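Side-chain contacts in alpha-L-rhamnosidase (Klebsiella oxytoca, PDB 4XHC), which hydrolyses terminal alpha-L-rhamnose residues from rhamnosides, as a two-domain glycoside hydrolase of family GH78: residues Cys230-Glu233 and Val234-Gly238; Cys378-Arg381 and Ala382-Ala386; Arg398-Leu401 and Gln402-Ser406; Cys527-Trp530 and Ser531-Pro534. All coordinates share one frame; numbering follows the deposited sequence.

Contact 1 of 4, residues Cys230-Glu233 and Val234-Gly238. With RAM (alpha-L-rhamnopyranose), chain C.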
loop_
_atom_site.group_PDB
_atom_site.type_symbol
_atom_site.label_atom_id
_atom_site.label_comp_id
_atom_site.label_asym_id
_atom_site.label_seq_id
_atom_site.Cartn_x
_atom_site.Cartn_y
_atom_site.Cartn_z
ATOM N N CYS A 230 25.526 0.474 -6.323
ATOM C CA CYS A 230 25.130 1.241 -7.495
ATOM C C CYS A 230 25.191 0.411 -8.790
ATOM O O CYS A 230 24.503 0.725 -9.761
ATOM C CB CYS A 230 25.988 2.508 -7.602
ATOM S SG CYS A 230 25.479 3.824 -6.466
ATOM N N MET A 231 26.007 -0.644 -8.803
ATOM C CA MET A 231 26.128 -1.517 -9.977
ATOM C C MET A 231 24.992 -2.534 -10.052
ATOM O O MET A 231 24.977 -3.506 -9.307
ATOM C CB MET A 231 27.482 -2.234 -9.991
ATOM C CG MET A 231 28.633 -1.332 -10.421
ATOM S SD MET A 231 30.247 -2.131 -10.333
ATOM C CE MET A 231 30.098 -3.316 -11.670
ATOM N N GLN A 232 24.044 -2.277 -10.948
ATOM C CA GLN A 232 22.845 -3.093 -11.106
ATOM C C GLN A 232 22.738 -3.470 -12.587
ATOM O O GLN A 232 23.726 -3.939 -13.151
ATOM C CB GLN A 232 21.618 -2.326 -10.600
ATOM C CG GLN A 232 21.692 -1.934 -9.122
ATOM C CD GLN A 232 21.520 -3.112 -8.181
ATOM O OE1 GLN A 232 20.806 -4.076 -8.491
ATOM N NE2 GLN A 232 22.164 -3.038 -7.019
ATOM N N GLU A 233 21.575 -3.281 -13.220
ATOM C CA GLU A 233 21.449 -3.564 -14.659
ATOM C C GLU A 233 22.057 -2.439 -15.497
ATOM O O GLU A 233 22.315 -2.608 -16.696
ATOM C CB GLU A 233 19.994 -3.861 -15.049
ATOM C CG GLU A 233 19.619 -5.318 -14.778
ATOM C CD GLU A 233 18.144 -5.630 -14.969
ATOM O OE1 GLU A 233 17.306 -4.921 -14.373
ATOM O OE2 GLU A 233 17.826 -6.600 -15.697
ATOM N N VAL A 234 22.281 -1.298 -14.843
ATOM C CA VAL A 234 23.147 -0.224 -15.347
ATOM C C VAL A 234 23.947 0.318 -14.164
ATOM O O VAL A 234 23.726 -0.096 -13.028
ATOM C CB VAL A 234 22.335 0.928 -15.986
ATOM C CG1 VAL A 234 21.511 0.420 -17.157
ATOM C CG2 VAL A 234 21.438 1.622 -14.966
ATOM N N PHE A 235 24.865 1.240 -14.424
ATOM C CA PHE A 235 25.515 1.993 -13.348
ATOM C C PHE A 235 24.539 3.044 -12.818
ATOM O O PHE A 235 24.461 4.146 -13.358
ATOM C CB PHE A 235 26.776 2.709 -13.862
ATOM C CG PHE A 235 27.949 1.807 -14.113
ATOM C CD1 PHE A 235 28.772 1.413 -13.074
ATOM C CD2 PHE A 235 28.258 1.390 -15.392
ATOM C CE1 PHE A 235 29.871 0.605 -13.301
ATOM C CE2 PHE A 235 29.352 0.572 -15.630
ATOM C CZ PHE A 235 30.162 0.182 -14.583
ATOM N N GLU A 236 23.785 2.720 -11.773
ATOM C CA GLU A 236 22.809 3.668 -11.230
ATOM C C GLU A 236 23.526 4.773 -10.454
ATOM O O GLU A 236 24.556 4.516 -9.844
ATOM C CB GLU A 236 21.819 2.959 -10.318
ATOM C CG GLU A 236 20.980 1.901 -11.022
ATOM C CD GLU A 236 19.883 1.313 -10.136
ATOM O OE1 GLU A 236 19.661 1.831 -9.011
ATOM O OE2 GLU A 236 19.232 0.335 -10.568
ATOM N N ASP A 237 23.012 6.001 -10.500
ATOM C CA ASP A 237 23.635 7.095 -9.752
ATOM C C ASP A 237 23.466 6.904 -8.253
ATOM O O ASP A 237 24.419 7.090 -7.495
ATOM C CB ASP A 237 23.134 8.482 -10.215
ATOM C CG ASP A 237 21.640 8.699 -10.003
ATOM O OD1 ASP A 237 20.856 7.735 -10.056
ATOM O OD2 ASP A 237 21.247 9.863 -9.807
ATOM N N GLY A 238 22.250 6.537 -7.841
ATOM C CA GLY A 238 21.920 6.219 -6.442
ATOM C C GLY A 238 20.791 5.184 -6.376
ATOM O O GLY A 238 19.785 5.331 -7.063
HETATM C C1 RAM C . 21.130 14.766 -9.913
HETATM C C2 RAM C . 21.954 13.615 -9.369
HETATM C C3 RAM C . 22.835 13.026 -10.454
HETATM C C4 RAM C . 23.440 14.153 -11.275
HETATM C C5 RAM C . 22.328 14.847 -12.043
HETATM C C6 RAM C . 22.584 16.316 -12.267
HETATM O O1 RAM C . 19.862 14.666 -9.397
HETATM O O2 RAM C . 22.778 14.157 -8.350
HETATM O O3 RAM C . 23.876 12.229 -9.886
HETATM O O4 RAM C . 24.385 13.642 -12.196
HETATM O O5 RAM C . 21.076 14.721 -11.334
#
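Met231 and Phe235 lie side by side across a reversal of the chain that follows helix 214-230. CG of Met231 is 3.7 Å from CE1 of Phe235. The sulfur makes a Met-aromatic contact, with SD of Met231 5.2 Å from the centroid of the Phe235 ring and oblique to it. Both CG atoms stand beside their backbone N (chi1 -76° and -74°), and the two side chains point the same way. Leu250 and Leu266 also pack on Phe235. Beneath this apolar side the backbones form a single beta bridge. Glu236 N gives its hydrogen to Cys230 O at 2.9 Å, and Gln232 N bonds to Val234 O at 3.0 Å.

The polar side touches less closely across the turn. CB of Gln232 is 3.6 Å from OE2 of Glu236, but their polar ends do not pair. Gln232 NE2 bonds to Asn229 O and Val199 O, while Glu236 OE1 makes a salt bridge to Arg170. Glu233 alone is partly exposed, and its chain leads away to a salt bridge with Arg47.

Asp237 belongs to the rhamnose pocket. Its OD2 lies 3.5 Å from O3 of the sugar, and its OD1 accepts a bond from Asp242 N. The chemistry implies a loop shaped by main-chain bonds and apolar packing, with the carboxylates of Glu233 and Glu236 paired to arginines and that of Asp237 turned toward the sugar.

Contact 2 of 4, residues Cys378-Arg381 and Ala382-Ala386; sequences CLQR and AIWLA
Arg381 and Trp384 run side by side along helix 368-389, one turn apart. Arg381 can be followed outward from CB, which lies by the backbone of Ala382. CG is the first atom at the indole, 4.0 Å from CE3 of Trp384. CD comes to 4.2 Å from CZ3 of the same ring. NE is closer, 3.6 Å from Trp384 CZ3. The guanidinium carbon CZ then passes at 3.9 Å from Trp384 CZ3, which lies over one face of the guanidinium. The two planes are steeply inclined, 74° apart, so the groups do not stack flat. At the tip NH1 bonds to Tyr377 O, one turn back, and the charge also makes a cation-pi contact with the Tyr377 ring. A long, weak ion pair joins NE to Asp310.

Gln380 covers the indole differently. With CG anti to the backbone N (chi1 -179°) and a bend at chi2, the chain folds over a face of the ring. CG makes a CH-pi contact 4.0 Å from the centroid of the six-membered ring. The amide lies almost parallel to the indole, with NE2 of Gln380 3.6 Å from NE1 of Trp384. Routine helix bonds join the backbones, among them Leu385 N to Arg381 O.

The helix packs against several neighbours. Arg381 and Trp384 meet Tyr313 of helix 302-319. Leu379 and Ala382 touch Val336 of helix 322-340, and Leu385 touches Trp329 there. Leu379 and Gln380 reach Leu401 of helix 391-412.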
loop_
_atom_site.group_PDB
_atom_site.type_symbol
_atom_site.label_atom_id
_atom_site.label_comp_id
_atom_site.label_asym_id
_atom_site.label_seq_id
_atom_site.Cartn_x
_atom_site.Cartn_y
_atom_site.Cartn_z
ATOM N N CYS A 378 37.980 17.908 -22.788
ATOM C CA CYS A 378 37.390 16.859 -23.622
ATOM C C CYS A 378 37.846 16.941 -25.088
ATOM O O CYS A 378 38.007 15.921 -25.761
ATOM C CB CYS A 378 35.862 16.859 -23.479
ATOM S SG CYS A 378 35.282 16.288 -21.843
ATOM N N LEU A 379 38.110 18.145 -25.570
ATOM C CA LEU A 379 38.730 18.299 -26.888
ATOM C C LEU A 379 40.079 17.584 -26.949
ATOM O O LEU A 379 40.381 16.908 -27.920
ATOM C CB LEU A 379 38.908 19.770 -27.224
ATOM C CG LEU A 379 39.396 20.061 -28.631
ATOM C CD1 LEU A 379 38.468 19.460 -29.668
ATOM C CD2 LEU A 379 39.504 21.560 -28.834
ATOM N N GLN A 380 40.881 17.717 -25.899
ATOM C CA GLN A 380 42.171 17.020 -25.815
ATOM C C GLN A 380 42.026 15.506 -26.005
ATOM O O GLN A 380 42.825 14.891 -26.698
ATOM C CB GLN A 380 42.841 17.329 -24.467
ATOM C CG GLN A 380 44.207 16.688 -24.224
ATOM C CD GLN A 380 45.268 17.160 -25.192
ATOM O OE1 GLN A 380 46.030 18.075 -24.891
ATOM N NE2 GLN A 380 45.314 16.552 -26.362
ATOM N N ARG A 381 41.008 14.918 -25.387
ATOM C CA ARG A 381 40.765 13.486 -25.534
ATOM C C ARG A 381 40.215 13.159 -26.913
ATOM O O ARG A 381 40.515 12.099 -27.457
ATOM C CB ARG A 381 39.817 12.952 -24.453
ATOM C CG ARG A 381 40.505 12.571 -23.151
ATOM C CD ARG A 381 40.715 13.785 -22.274
ATOM N NE ARG A 381 41.671 13.537 -21.200
ATOM C CZ ARG A 381 42.301 14.495 -20.521
ATOM N NH1 ARG A 381 42.083 15.779 -20.779
ATOM N NH2 ARG A 381 43.161 14.171 -19.574
ATOM N N ALA A 382 39.406 14.056 -27.475
ATOM C CA ALA A 382 38.949 13.899 -28.859
ATOM C C ALA A 382 40.123 13.869 -29.861
ATOM O O ALA A 382 40.056 13.198 -30.885
ATOM C CB ALA A 382 37.967 15.003 -29.221
ATOM N N ILE A 383 41.195 14.593 -29.558
ATOM C CA ILE A 383 42.393 14.578 -30.392
ATOM C C ILE A 383 43.068 13.219 -30.304
ATOM O O ILE A 383 43.467 12.650 -31.323
ATOM C CB ILE A 383 43.389 15.677 -29.979
ATOM C CG1 ILE A 383 42.822 17.046 -30.331
ATOM C CG2 ILE A 383 44.734 15.502 -30.672
ATOM C CD1 ILE A 383 43.508 18.186 -29.609
ATOM N N TRP A 384 43.199 12.692 -29.092
ATOM C CA TRP A 384 43.861 11.408 -28.921
ATOM C C TRP A 384 43.095 10.298 -29.653
ATOM O O TRP A 384 43.709 9.407 -30.268
ATOM C CB TRP A 384 44.060 11.088 -27.434
ATOM C CG TRP A 384 45.078 11.987 -26.762
ATOM C CD1 TRP A 384 46.168 12.573 -27.346
ATOM C CD2 TRP A 384 45.114 12.367 -25.381
ATOM N NE1 TRP A 384 46.873 13.299 -26.419
ATOM C CE2 TRP A 384 46.249 13.192 -25.204
ATOM C CE3 TRP A 384 44.301 12.088 -24.273
ATOM C CZ2 TRP A 384 46.589 13.749 -23.962
ATOM C CZ3 TRP A 384 44.641 12.646 -23.038
ATOM C CH2 TRP A 384 45.778 13.464 -22.896
ATOM N N LEU A 385 41.767 10.375 -29.612
ATOM C CA LEU A 385 40.926 9.428 -30.343
ATOM C C LEU A 385 41.037 9.652 -31.849
ATOM O O LEU A 385 41.153 8.697 -32.621
ATOM C CB LEU A 385 39.464 9.542 -29.906
ATOM C CG LEU A 385 39.115 8.998 -28.518
ATOM C CD1 LEU A 385 37.708 9.419 -28.124
ATOM C CD2 LEU A 385 39.242 7.484 -28.469
ATOM N N ALA A 386 41.002 10.916 -32.264
ATOM C CA ALA A 386 41.115 11.259 -33.684
ATOM C C ALA A 386 42.410 10.743 -34.304
ATOM O O ALA A 386 42.395 10.267 -35.427
ATOM C CB ALA A 386 40.997 12.764 -33.885
#

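Contact 3 of 4, residues Arg398-Leu401 and Gln402-Ser406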
loop_
_atom_site.group_PDB
_atom_site.type_symbol
_atom_site.label_atom_id
_atom_site.label_comp_id
_atom_site.label_asym_id
_atom_site.label_seq_id
_atom_site.Cartn_x
_atom_site.Cartn_y
_atom_site.Cartn_z
ATOM N N ARG A 398 43.803 20.288 -33.045
ATOM C CA ARG A 398 44.966 20.816 -32.312
ATOM C C ARG A 398 45.053 22.332 -32.359
ATOM O O ARG A 398 45.448 22.957 -31.373
ATOM C CB ARG A 398 46.288 20.218 -32.810
ATOM C CG ARG A 398 46.622 18.893 -32.146
ATOM C CD ARG A 398 48.009 18.368 -32.500
ATOM N NE ARG A 398 47.930 16.927 -32.747
ATOM C CZ ARG A 398 48.022 16.343 -33.945
ATOM N NH1 ARG A 398 48.233 17.055 -35.052
ATOM N NH2 ARG A 398 47.907 15.017 -34.034
ATOM N N GLN A 399 44.713 22.914 -33.509
ATOM C CA GLN A 399 44.688 24.373 -33.660
ATOM C C GLN A 399 43.589 24.971 -32.811
ATOM O O GLN A 399 43.768 26.012 -32.194
ATOM C CB GLN A 399 44.459 24.777 -35.107
ATOM C CG GLN A 399 45.606 24.405 -36.011
ATOM C CD GLN A 399 45.343 24.795 -37.439
ATOM O OE1 GLN A 399 45.547 25.947 -37.801
ATOM N NE2 GLN A 399 44.915 23.842 -38.264
ATOM N N ARG A 400 42.449 24.302 -32.796
ATOM C CA ARG A 400 41.309 24.761 -32.040
ATOM C C ARG A 400 41.573 24.733 -30.532
ATOM O O ARG A 400 41.160 25.641 -29.808
ATOM C CB ARG A 400 40.099 23.907 -32.369
ATOM C CG ARG A 400 38.785 24.589 -32.070
ATOM C CD ARG A 400 38.383 25.421 -33.284
ATOM N NE ARG A 400 36.984 25.858 -33.294
ATOM C CZ ARG A 400 36.443 26.770 -32.485
ATOM N NH1 ARG A 400 37.165 27.395 -31.547
ATOM N NH2 ARG A 400 35.146 27.050 -32.618
ATOM N N LEU A 401 42.261 23.690 -30.071
ATOM C CA LEU A 401 42.673 23.574 -28.670
ATOM C C LEU A 401 43.493 24.793 -28.250
ATOM O O LEU A 401 43.304 25.345 -27.163
ATOM C CB LEU A 401 43.496 22.298 -28.459
ATOM C CG LEU A 401 43.783 21.902 -27.004
ATOM C CD1 LEU A 401 42.529 21.367 -26.322
ATOM C CD2 LEU A 401 44.907 20.879 -26.937
ATOM N N GLN A 402 44.394 25.215 -29.126
ATOM C CA GLN A 402 45.243 26.358 -28.852
ATOM C C GLN A 402 44.441 27.656 -28.737
ATOM O O GLN A 402 44.705 28.468 -27.850
ATOM C CB GLN A 402 46.331 26.508 -29.933
ATOM C CG GLN A 402 47.570 27.247 -29.448
ATOM C CD GLN A 402 47.896 26.928 -27.988
ATOM O OE1 GLN A 402 47.595 27.721 -27.078
ATOM N NE2 GLN A 402 48.463 25.749 -27.746
ATOM N N GLN A 403 43.486 27.857 -29.648
ATOM C CA GLN A 403 42.624 29.044 -29.612
ATOM C C GLN A 403 41.881 29.126 -28.302
ATOM O O GLN A 403 41.868 30.176 -27.669
ATOM C CB GLN A 403 41.652 29.045 -30.788
ATOM C CG GLN A 403 42.347 29.366 -32.100
ATOM C CD GLN A 403 41.461 29.111 -33.295
ATOM O OE1 GLN A 403 40.233 29.235 -33.200
ATOM N NE2 GLN A 403 42.070 28.757 -34.427
ATOM N N LEU A 404 41.299 28.006 -27.877
ATOM C CA LEU A 404 40.494 27.967 -26.653
ATOM C C LEU A 404 41.330 28.239 -25.404
ATOM O O LEU A 404 40.911 29.002 -24.534
ATOM C CB LEU A 404 39.782 26.619 -26.508
ATOM C CG LEU A 404 38.771 26.223 -27.584
ATOM C CD1 LEU A 404 38.171 24.863 -27.264
ATOM C CD2 LEU A 404 37.671 27.264 -27.724
ATOM N N LYS A 405 42.498 27.612 -25.306
ATOM C CA LYS A 405 43.401 27.891 -24.195
ATOM C C LYS A 405 43.821 29.366 -24.148
ATOM O O LYS A 405 43.796 29.975 -23.080
ATOM C CB LYS A 405 44.647 27.022 -24.266
ATOM C CG LYS A 405 44.384 25.561 -24.002
ATOM C CD LYS A 405 45.674 24.807 -23.757
ATOM C CE LYS A 405 45.375 23.335 -23.580
ATOM N NZ LYS A 405 46.555 22.561 -23.131
ATOM N N SER A 406 44.217 29.931 -25.293
ATOM C CA SER A 406 44.565 31.357 -25.363
ATOM C C SER A 406 43.403 32.258 -24.964
ATOM O O SER A 406 43.581 33.210 -24.199
ATOM C CB SER A 406 45.023 31.750 -26.763
ATOM O OG SER A 406 46.259 31.139 -27.043
#
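Leu401 and Lys405 meet one turn apart on alpha helix 391-412, part of the six-hairpin, (alpha/alpha)6-barrel glycosidase domain of GH78. The extended lysine chain passes the leucine, with CE of Lys405 4.0 Å from CG of Leu401. Its ammonium goes on to Glu440 O, a backbone acceptor beyond the helix. The aliphatic part packs, while the NZ donor is taken up by that carbonyl.

The main chain pairs its donors and acceptors in the i to i+4 pattern. Lys405 N gives the straightest of these bonds, to Leu401 O at 3.0 Å with an N-H...O angle of 170°. Leu404 N bonds to Arg400 O at 3.1 Å, and Gln403 N to Gln399 O at 3.2 Å. The first bond, Gln402 N to Arg398 O, is weak at 3.4 Å. Leu404 O has a side-chain donor, Gln372 NE2 of helix 368-389. That helix also packs on Leu401 and Leu404 through Ile376.

Toward solvent the side chains of Arg400 and Gln403 come near without bonding. Arg400 bends at chi2, bringing NH1 within 3.9 Å of Gln403 OE1. The same NH1 lies by the methyl CD2 of Leu404. The guanidinium of Arg398 leads away and forms a salt bridge with Glu387.

Gln402 O is gripped twice. Ser406 N and Ser406 OG reach it from opposite faces of its carbonyl plane. The hydroxyl stands beside its own backbone N (chi1 -68°), and OG of Ser406 donates to Gln402 O at 3.2 Å.

Contact 4 of 4, residues Cys527-Trp530 and Ser531-Pro534. With RAM (alpha-L-rhamnopyranose), chain C.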
loop_
_atom_site.group_PDB
_atom_site.type_symbol
_atom_site.label_atom_id
_atom_site.label_comp_id
_atom_site.label_asym_id
_atom_site.label_seq_id
_atom_site.Cartn_x
_atom_site.Cartn_y
_atom_site.Cartn_z
ATOM N N CYS A 527 24.014 6.864 -0.821
ATOM C CA CYS A 527 24.883 5.905 -1.485
ATOM C C CYS A 527 24.940 6.336 -2.934
ATOM O O CYS A 527 24.062 5.975 -3.717
ATOM C CB CYS A 527 24.320 4.489 -1.362
ATOM S SG CYS A 527 25.256 3.241 -2.258
ATOM N N HIS A 528 25.945 7.141 -3.274
ATOM C CA HIS A 528 26.042 7.730 -4.605
ATOM C C HIS A 528 27.433 7.472 -5.117
ATOM O O HIS A 528 28.409 7.932 -4.530
ATOM C CB HIS A 528 25.760 9.236 -4.553
ATOM C CG HIS A 528 24.799 9.709 -5.595
ATOM N ND1 HIS A 528 23.459 9.406 -5.556
ATOM C CD2 HIS A 528 24.978 10.481 -6.690
ATOM C CE1 HIS A 528 22.851 9.958 -6.590
ATOM N NE2 HIS A 528 23.750 10.617 -7.294
ATOM N N ALA A 529 27.518 6.746 -6.223
ATOM C CA ALA A 529 28.796 6.211 -6.694
ATOM C C ALA A 529 29.731 7.257 -7.306
ATOM O O ALA A 529 30.916 6.990 -7.486
ATOM C CB ALA A 529 28.561 5.063 -7.667
ATOM N N TRP A 530 29.220 8.443 -7.611
ATOM C CA TRP A 530 30.096 9.517 -8.044
ATOM C C TRP A 530 30.957 10.004 -6.879
ATOM O O TRP A 530 31.866 10.806 -7.072
ATOM C CB TRP A 530 29.315 10.653 -8.740
ATOM C CG TRP A 530 28.554 11.638 -7.893
ATOM C CD1 TRP A 530 28.512 11.717 -6.534
ATOM C CD2 TRP A 530 27.759 12.732 -8.376
ATOM N NE1 TRP A 530 27.718 12.774 -6.136
ATOM C CE2 TRP A 530 27.253 13.415 -7.251
ATOM C CE3 TRP A 530 27.430 13.199 -9.650
ATOM C CZ2 TRP A 530 26.434 14.530 -7.360
ATOM C CZ3 TRP A 530 26.615 14.303 -9.759
ATOM C CH2 TRP A 530 26.124 14.957 -8.620
ATOM N N SER A 531 30.676 9.496 -5.676
ATOM C CA SER A 531 31.465 9.818 -4.483
ATOM C C SER A 531 32.429 8.715 -4.035
ATOM O O SER A 531 33.007 8.824 -2.961
ATOM C CB SER A 531 30.536 10.130 -3.312
ATOM O OG SER A 531 29.601 11.130 -3.661
ATOM N N CYS A 532 32.624 7.677 -4.844
ATOM C CA CYS A 532 33.461 6.545 -4.434
ATOM C C CYS A 532 34.841 6.493 -5.113
ATOM O O CYS A 532 35.506 5.453 -5.097
ATOM C CB CYS A 532 32.714 5.229 -4.682
ATOM S SG CYS A 532 32.626 4.728 -6.417
ATOM N N THR A 533 35.290 7.615 -5.667
ATOM C CA THR A 533 36.544 7.636 -6.412
ATOM C C THR A 533 37.806 7.475 -5.569
ATOM O O THR A 533 38.844 7.087 -6.104
ATOM C CB THR A 533 36.680 8.909 -7.254
ATOM O OG1 THR A 533 36.283 10.042 -6.480
ATOM C CG2 THR A 533 35.814 8.811 -8.487
ATOM N N PRO A 534 37.745 7.766 -4.259
ATOM C CA PRO A 534 38.936 7.478 -3.462
ATOM C C PRO A 534 39.500 6.064 -3.649
ATOM O O PRO A 534 40.717 5.870 -3.582
ATOM C CB PRO A 534 38.442 7.680 -2.040
ATOM C CG PRO A 534 37.467 8.798 -2.179
ATOM C CD PRO A 534 36.783 8.588 -3.505
HETATM C C1 RAM C . 21.130 14.766 -9.913
HETATM C C2 RAM C . 21.954 13.615 -9.369
HETATM C C3 RAM C . 22.835 13.026 -10.454
HETATM C C4 RAM C . 23.440 14.153 -11.275
HETATM C C5 RAM C . 22.328 14.847 -12.043
HETATM C C6 RAM C . 22.584 16.316 -12.267
HETATM O O1 RAM C . 19.862 14.666 -9.397
HETATM O O2 RAM C . 22.778 14.157 -8.350
HETATM O O3 RAM C . 23.876 12.229 -9.886
HETATM O O4 RAM C . 24.385 13.642 -12.196
HETATM O O5 RAM C . 21.076 14.721 -11.334
#
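A tight 3-10 turn in the rhamnose pocket joins His528 and Ala529 to Ser531 and Cys532. Two i to i+3 bonds define it. Ser531 N bonds to His528 O at 3.0 Å. Cys532 N bonds to Ala529 O at 3.2 Å, with the donor high above the carbonyl plane. On the side away from the sugar, CB of Ala529 packs near SG of Cys532.

The turn holds two pocket side chains next to each other. His528 NE2 donates to O3 of the rhamnose at 3.1 Å, nearly straight at 161°. The sugar oxygen lies at the edge of the imidazole, in its plane. The other ring nitrogen, ND1, is hydrogen-bonded to Ser525 OG, a second-shell partner that would hold the turn of the ring.

Trp530 offers a face to the sugar. CZ3 of Trp530 is 3.4 Å from O4 of the rhamnose, and O3 lies over the same ring, toward its rim. CD2 of His528 covers that face too, so imidazole and sugar share one side of the indole. With CG between the backbone N and the carbonyl carbon (chi1 78°), the ring lies with CD1 beside Ser531 and its far rim at the sugar. Its ring nitrogen NE1 bonds to Glu506 O, and Tyr467 stacks on the ring. Glu506 also bonds the sugar through its carboxylate, so this residue is tied to both indole and ligand.

Ser531 closes the turn at the indole edge. Its OG is hydrogen-bonded to Trp505 O and sits in the plane of the indole, 3.1 Å from CD1 of Trp530.

In the fold
Every contact is local, so each closes only a turn of its own. They follow in series along the chain, and none nest or cross. Contact 1 turns the chain after helix 214-230 and ties it to the N-terminal domain through Arg170. Contacts 2 and 3 lie on the successive helices 368-389 and 391-412, which pack together: Leu379 CD2 is 3.9 Å from Leu404 CD1. Contact 4 comes last, in the loop before helix 534-540. It returns to contact 1, where Cys230 SG is 3.5 Å from Ala529 CB, and both touch the rhamnose. The helical pair lies apart, with contact 2 about 14 Å from contact 4 between nearest atoms.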